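Side-chain contacts in acetylcholine-binding protein (Bulinus truncatus, PDB 2BJ0), which probably binds acetylcholine and related nicotinic ligands as a soluble pentamer that resembles the extracellular domain of nicotinic receptors: residues K182-S185 and M190-D193; I36-T41 and Q45-L50. One frame throughout, in Å; residues are numbered along the deposited sequence.

Contact 1 of 2, residues K182-S185 and M190-D193; sequences KKYS and MYDD
The ring of Y184 turns its edge toward the face of Y191 in an offset edge-to-face (T-shaped) pair, with planes at 86° and ring centroids 5.8 Å apart. The two tyrosines are not directly paired in register, so their side chains slant past each other: CE2 of Y184 lies 3.8 Å from CB of Y191, which sits at the edge of the Y184 ring near its plane. Both rings swing to the side of their own backbone N, and at Y184 (chi1 -67°) this turn lays the ring back along its segment until the CD2-CE2 edge meets Y191. Tyrosine suits the place because its flat ring packs while its hydroxyl serves a polar partner; here OH of Y184 is hydrogen-bonded to K138.

Next to the rings, K182 and Y191 form an antiparallel hydrogen-bonded pair. Their two backbone bonds are both 3.0 Å, K182 N to Y191 O and Y191 N to K182 O. On the same face as Y191, K182 CG comes within 3.8 Å of D193 OD2. The bends of the lysine chain leave K182 NZ 4.5 Å from D193 OD2, too far for a salt bridge, although the opposite charges probably still attract. D193 OD1 is hydrogen-bonded to N180, whereas OD2, buried here, has no polar partner in the model.

The pair closes the beta hairpin of strands 170-183 and 190-202, whose tip carries the vicinal disulfide C186-C187, the mark of loop C in acetylcholine-binding proteins and nicotinic alpha subunits. Strand 190-202 also pairs with strand 133-141, so the hairpin forms one side of the four-stranded antiparallel sheet.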
loop_
_atom_site.group_PDB
_atom_site.type_symbol
_atom_site.label_atom_id
_atom_site.label_comp_id
_atom_site.label_asym_id
_atom_site.label_seq_id
_atom_site.Cartn_x
_atom_site.Cartn_y
_atom_site.Cartn_z
ATOM N N LYS A 182 -8.490 -16.068 27.795
ATOM C CA LYS A 182 -7.093 -16.262 28.186
ATOM C C LYS A 182 -6.553 -15.093 29.023
ATOM O O LYS A 182 -6.929 -13.937 28.824
ATOM C CB LYS A 182 -6.204 -16.465 26.938
ATOM C CG LYS A 182 -6.519 -17.730 26.098
ATOM C CD LYS A 182 -6.149 -19.050 26.831
ATOM C CE LYS A 182 -7.102 -20.219 26.483
ATOM N NZ LYS A 182 -7.028 -20.661 25.052
ATOM N N LYS A 183 -5.670 -15.411 29.966
ATOM C CA LYS A 183 -4.906 -14.402 30.701
ATOM C C LYS A 183 -3.651 -14.038 29.895
ATOM O O LYS A 183 -2.842 -14.909 29.563
ATOM C CB LYS A 183 -4.488 -14.948 32.080
ATOM C CG LYS A 183 -4.595 -13.983 33.287
ATOM C CD LYS A 183 -4.408 -12.507 32.953
ATOM C CE LYS A 183 -3.705 -11.779 34.078
ATOM N NZ LYS A 183 -2.295 -11.470 33.690
ATOM N N TYR A 184 -3.495 -12.762 29.563
ATOM C CA TYR A 184 -2.248 -12.314 28.942
ATOM C C TYR A 184 -1.363 -11.525 29.894
ATOM O O TYR A 184 -1.824 -10.930 30.880
ATOM C CB TYR A 184 -2.495 -11.542 27.638
ATOM C CG TYR A 184 -3.058 -12.419 26.546
ATOM C CD1 TYR A 184 -2.219 -13.180 25.725
ATOM C CD2 TYR A 184 -4.436 -12.520 26.359
ATOM C CE1 TYR A 184 -2.752 -14.000 24.726
ATOM C CE2 TYR A 184 -4.976 -13.331 25.377
ATOM C CZ TYR A 184 -4.137 -14.065 24.561
ATOM O OH TYR A 184 -4.696 -14.868 23.592
ATOM N N SER A 185 -0.079 -11.554 29.564
ATOM C CA SER A 185 0.995 -10.914 30.305
ATOM C C SER A 185 0.804 -9.409 30.522
ATOM O O SER A 185 1.010 -8.898 31.622
ATOM C CB SER A 185 2.289 -11.155 29.541
ATOM O OG SER A 185 3.401 -10.781 30.304
ATOM N N MET A 190 -8.846 -10.770 31.382
ATOM C CA MET A 190 -8.721 -11.724 30.299
ATOM C C MET A 190 -9.252 -11.161 28.973
ATOM O O MET A 190 -10.019 -10.194 28.941
ATOM C CB MET A 190 -9.458 -13.009 30.647
ATOM C CG MET A 190 -8.976 -13.721 31.911
ATOM S SD MET A 190 -9.857 -15.310 31.969
ATOM C CE MET A 190 -10.515 -15.291 33.656
ATOM N N TYR A 191 -8.825 -11.788 27.888
ATOM C CA TYR A 191 -9.293 -11.481 26.548
ATOM C C TYR A 191 -10.113 -12.658 26.034
ATOM O O TYR A 191 -9.727 -13.790 26.223
ATOM C CB TYR A 191 -8.087 -11.221 25.642
ATOM C CG TYR A 191 -7.491 -9.855 25.887
ATOM C CD1 TYR A 191 -6.849 -9.553 27.093
ATOM C CD2 TYR A 191 -7.578 -8.853 24.923
ATOM C CE1 TYR A 191 -6.311 -8.276 27.331
ATOM C CE2 TYR A 191 -7.054 -7.591 25.154
ATOM C CZ TYR A 191 -6.423 -7.307 26.350
ATOM O OH TYR A 191 -5.917 -6.041 26.585
ATOM N N ASP A 192 -11.246 -12.393 25.399
ATOM C CA ASP A 192 -11.991 -13.428 24.699
ATOM C C ASP A 192 -11.401 -13.756 23.328
ATOM O O ASP A 192 -10.933 -12.868 22.610
ATOM C CB ASP A 192 -13.408 -12.975 24.476
ATOM C CG ASP A 192 -14.210 -12.880 25.767
ATOM O OD1 ASP A 192 -13.721 -13.283 26.844
ATOM O OD2 ASP A 192 -15.331 -12.376 25.775
ATOM N N ASP A 193 -11.450 -15.028 22.955
ATOM C CA ASP A 193 -11.201 -15.382 21.571
ATOM C C ASP A 193 -12.175 -16.438 21.102
ATOM O O ASP A 193 -12.755 -17.169 21.915
ATOM C CB ASP A 193 -9.747 -15.780 21.324
ATOM C CG ASP A 193 -9.363 -17.045 22.028
ATOM O OD1 ASP A 193 -9.604 -18.144 21.476
ATOM O OD2 ASP A 193 -8.778 -17.038 23.131
#

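Contact 2 of 2, residues I36-T41 and Q45-L50; sequences IVEADT and QVEVVL
E47 O is gripped by two successive amides of the facing strand: V37 N at 2.8 Å and, more weakly, E38 N at 3.3 Å. Two residues set against one define a classic beta bulge, here within the antiparallel hairpin of strands 25-40 and 45-57 in the immunoglobulin-like sandwich. Past the bulge, E38 and E47 make a hydrogen-bonded pair, E47 N reaching E38 O at 3.0 Å, and D40 pairs likewise with Q45.

The extra residue brings V37 beside E47. CG2 of V37, held between its own backbone N and carbonyl carbon, lies 3.7 Å from E47 CB, while CG1 touches V49. Beside it the methylenes of E38 and E47 meet at their CB atoms, and the carboxylates end with planes 56° apart and OE1 of E38 4.3 Å from OE2 of E47. Such like charges are probably tolerable because each has a cation: E47 bridges to R117 and R119, E38 to K43 of a neighbouring subunit. With an alanine at E47, R117 and R119 would probably be left without their shared counter-charge, and a gap is likely to open where CG lies against E38.

The other face is apolar, as suits the interior of a sandwich: I36 CG1 meets V48 CG1 at 4.1 Å, and the small A39 lies opposite V46, with F198 and F200 of strand 190-202 packed against this side. NE2 of Q45 bonds to V37 O of another neighbouring subunit, and a water that donates to E38 OE1 at 3.2 Å also approaches Q45 OE1, doubtfully close.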
loop_
_atom_site.group_PDB
_atom_site.type_symbol
_atom_site.label_atom_id
_atom_site.label_comp_id
_atom_site.label_asym_id
_atom_site.label_seq_id
_atom_site.Cartn_x
_atom_site.Cartn_y
_atom_site.Cartn_z
ATOM N N ILE A 36 -9.962 -23.026 0.650
ATOM C CA ILE A 36 -8.608 -23.253 1.159
ATOM C C ILE A 36 -7.806 -23.033 -0.087
ATOM O O ILE A 36 -7.867 -23.851 -0.997
ATOM C CB ILE A 36 -8.392 -24.637 1.728
ATOM C CG1 ILE A 36 -9.140 -24.812 3.061
ATOM C CG2 ILE A 36 -6.908 -24.898 1.914
ATOM C CD1 ILE A 36 -8.991 -26.197 3.651
ATOM N N VAL A 37 -7.058 -21.921 -0.172
ATOM C CA VAL A 37 -6.350 -21.563 -1.441
ATOM C C VAL A 37 -4.875 -21.971 -1.550
ATOM O O VAL A 37 -4.323 -21.986 -2.656
ATOM C CB VAL A 37 -6.570 -20.074 -1.765
ATOM C CG1 VAL A 37 -8.027 -19.826 -2.105
ATOM C CG2 VAL A 37 -6.141 -19.198 -0.607
ATOM N N GLU A 38 -4.236 -22.285 -0.427
ATOM C CA GLU A 38 -2.932 -22.916 -0.423
ATOM C C GLU A 38 -2.870 -23.910 0.743
ATOM O O GLU A 38 -3.390 -23.635 1.812
ATOM C CB GLU A 38 -1.847 -21.870 -0.227
ATOM C CG GLU A 38 -0.456 -22.423 -0.457
ATOM C CD GLU A 38 0.558 -21.323 -0.741
ATOM O OE1 GLU A 38 0.664 -20.382 0.088
ATOM O OE2 GLU A 38 1.252 -21.392 -1.795
ATOM N N ALA A 39 -2.249 -25.065 0.531
ATOM C CA ALA A 39 -1.797 -25.882 1.655
ATOM C C ALA A 39 -0.426 -26.417 1.309
ATOM O O ALA A 39 -0.289 -27.397 0.572
ATOM C CB ALA A 39 -2.781 -27.002 1.975
ATOM N N ASP A 40 0.596 -25.728 1.808
ATOM C CA ASP A 40 1.950 -25.917 1.334
ATOM C C ASP A 40 2.635 -26.886 2.295
ATOM O O ASP A 40 2.966 -26.514 3.401
ATOM C CB ASP A 40 2.670 -24.562 1.289
ATOM C CG ASP A 40 4.107 -24.679 0.802
ATOM O OD1 ASP A 40 4.698 -25.770 0.921
ATOM O OD2 ASP A 40 4.739 -23.726 0.289
ATOM N N THR A 41 2.830 -28.138 1.872
ATOM C CA THR A 41 3.261 -29.184 2.807
ATOM C C THR A 41 4.717 -29.069 3.156
ATOM O O THR A 41 5.118 -29.547 4.213
ATOM C CB THR A 41 3.006 -30.594 2.272
ATOM O OG1 THR A 41 3.641 -30.709 1.003
ATOM C CG2 THR A 41 1.517 -30.815 2.001
ATOM N N GLN A 45 2.072 -24.482 5.818
ATOM C CA GLN A 45 1.297 -23.258 5.843
ATOM C C GLN A 45 0.038 -23.407 5.003
ATOM O O GLN A 45 0.047 -24.047 3.939
ATOM C CB GLN A 45 2.141 -22.067 5.343
ATOM C CG GLN A 45 3.327 -21.787 6.254
ATOM C CD GLN A 45 4.273 -20.715 5.701
ATOM O OE1 GLN A 45 3.947 -20.048 4.726
ATOM N NE2 GLN A 45 5.450 -20.566 6.333
ATOM N N VAL A 46 -1.034 -22.781 5.485
ATOM C CA VAL A 46 -2.386 -22.863 4.896
ATOM C C VAL A 46 -2.922 -21.461 4.735
ATOM O O VAL A 46 -2.690 -20.622 5.610
ATOM C CB VAL A 46 -3.347 -23.663 5.830
ATOM C CG1 VAL A 46 -4.781 -23.555 5.356
ATOM C CG2 VAL A 46 -2.913 -25.139 5.842
ATOM N N GLU A 47 -3.580 -21.197 3.606
ATOM C CA GLU A 47 -4.237 -19.914 3.339
ATOM C C GLU A 47 -5.669 -20.260 3.020
ATOM O O GLU A 47 -5.937 -21.136 2.214
ATOM C CB GLU A 47 -3.656 -19.179 2.099
ATOM C CG GLU A 47 -2.273 -18.582 2.215
ATOM C CD GLU A 47 -2.001 -17.516 1.135
ATOM O OE1 GLU A 47 -2.688 -17.495 0.081
ATOM O OE2 GLU A 47 -1.101 -16.672 1.348
ATOM N N VAL A 48 -6.584 -19.557 3.665
ATOM C CA VAL A 48 -8.003 -19.761 3.484
ATOM C C VAL A 48 -8.631 -18.445 3.052
ATOM O O VAL A 48 -8.076 -17.384 3.297
ATOM C CB VAL A 48 -8.692 -20.225 4.824
ATOM C CG1 VAL A 48 -8.117 -21.538 5.312
ATOM C CG2 VAL A 48 -8.587 -19.168 5.891
ATOM N N VAL A 49 -9.784 -18.527 2.387
ATOM C CA VAL A 49 -10.707 -17.392 2.320
ATOM C C VAL A 49 -11.808 -17.566 3.364
ATOM O O VAL A 49 -12.473 -18.606 3.425
ATOM C CB VAL A 49 -11.292 -17.228 0.928
ATOM C CG1 VAL A 49 -12.306 -16.062 0.886
ATOM C CG2 VAL A 49 -10.166 -16.973 -0.065
ATOM N N LEU A 50 -12.009 -16.517 4.151
ATOM C CA LEU A 50 -12.870 -16.556 5.323
ATOM C C LEU A 50 -13.707 -15.277 5.362
ATOM O O LEU A 50 -13.155 -14.162 5.278
ATOM C CB LEU A 50 -11.976 -16.649 6.565
ATOM C CG LEU A 50 -12.594 -16.748 7.968
ATOM C CD1 LEU A 50 -13.248 -18.136 8.198
ATOM C CD2 LEU A 50 -11.556 -16.459 9.051
HETATM O O HOH W 1 2.651 -20.047 2.636
#

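Contacts 1 and 2 are two hairpins of one ligand-binding domain, met in series along the chain, with centres 27 Å apart and nearest atoms about 12 Å apart, so they do not touch. Strand 190-202 connects them: it starts in contact 1 and, farther on, packs against contact 2. Both also reach the same neighbouring subunit, contact 1 through Y191, which packs on its Q72. Contact 1 probably flanks the ligand pocket, as loop C does in acetylcholine-binding proteins: the Y191 side chain lies about 3 Å from a bound 3-cyclohexyl-1-propylsulfonic acid, probably from the crystallisation liquor, that may still mark the pocket; contact 2 belongs to the scaffold and the subunit interface.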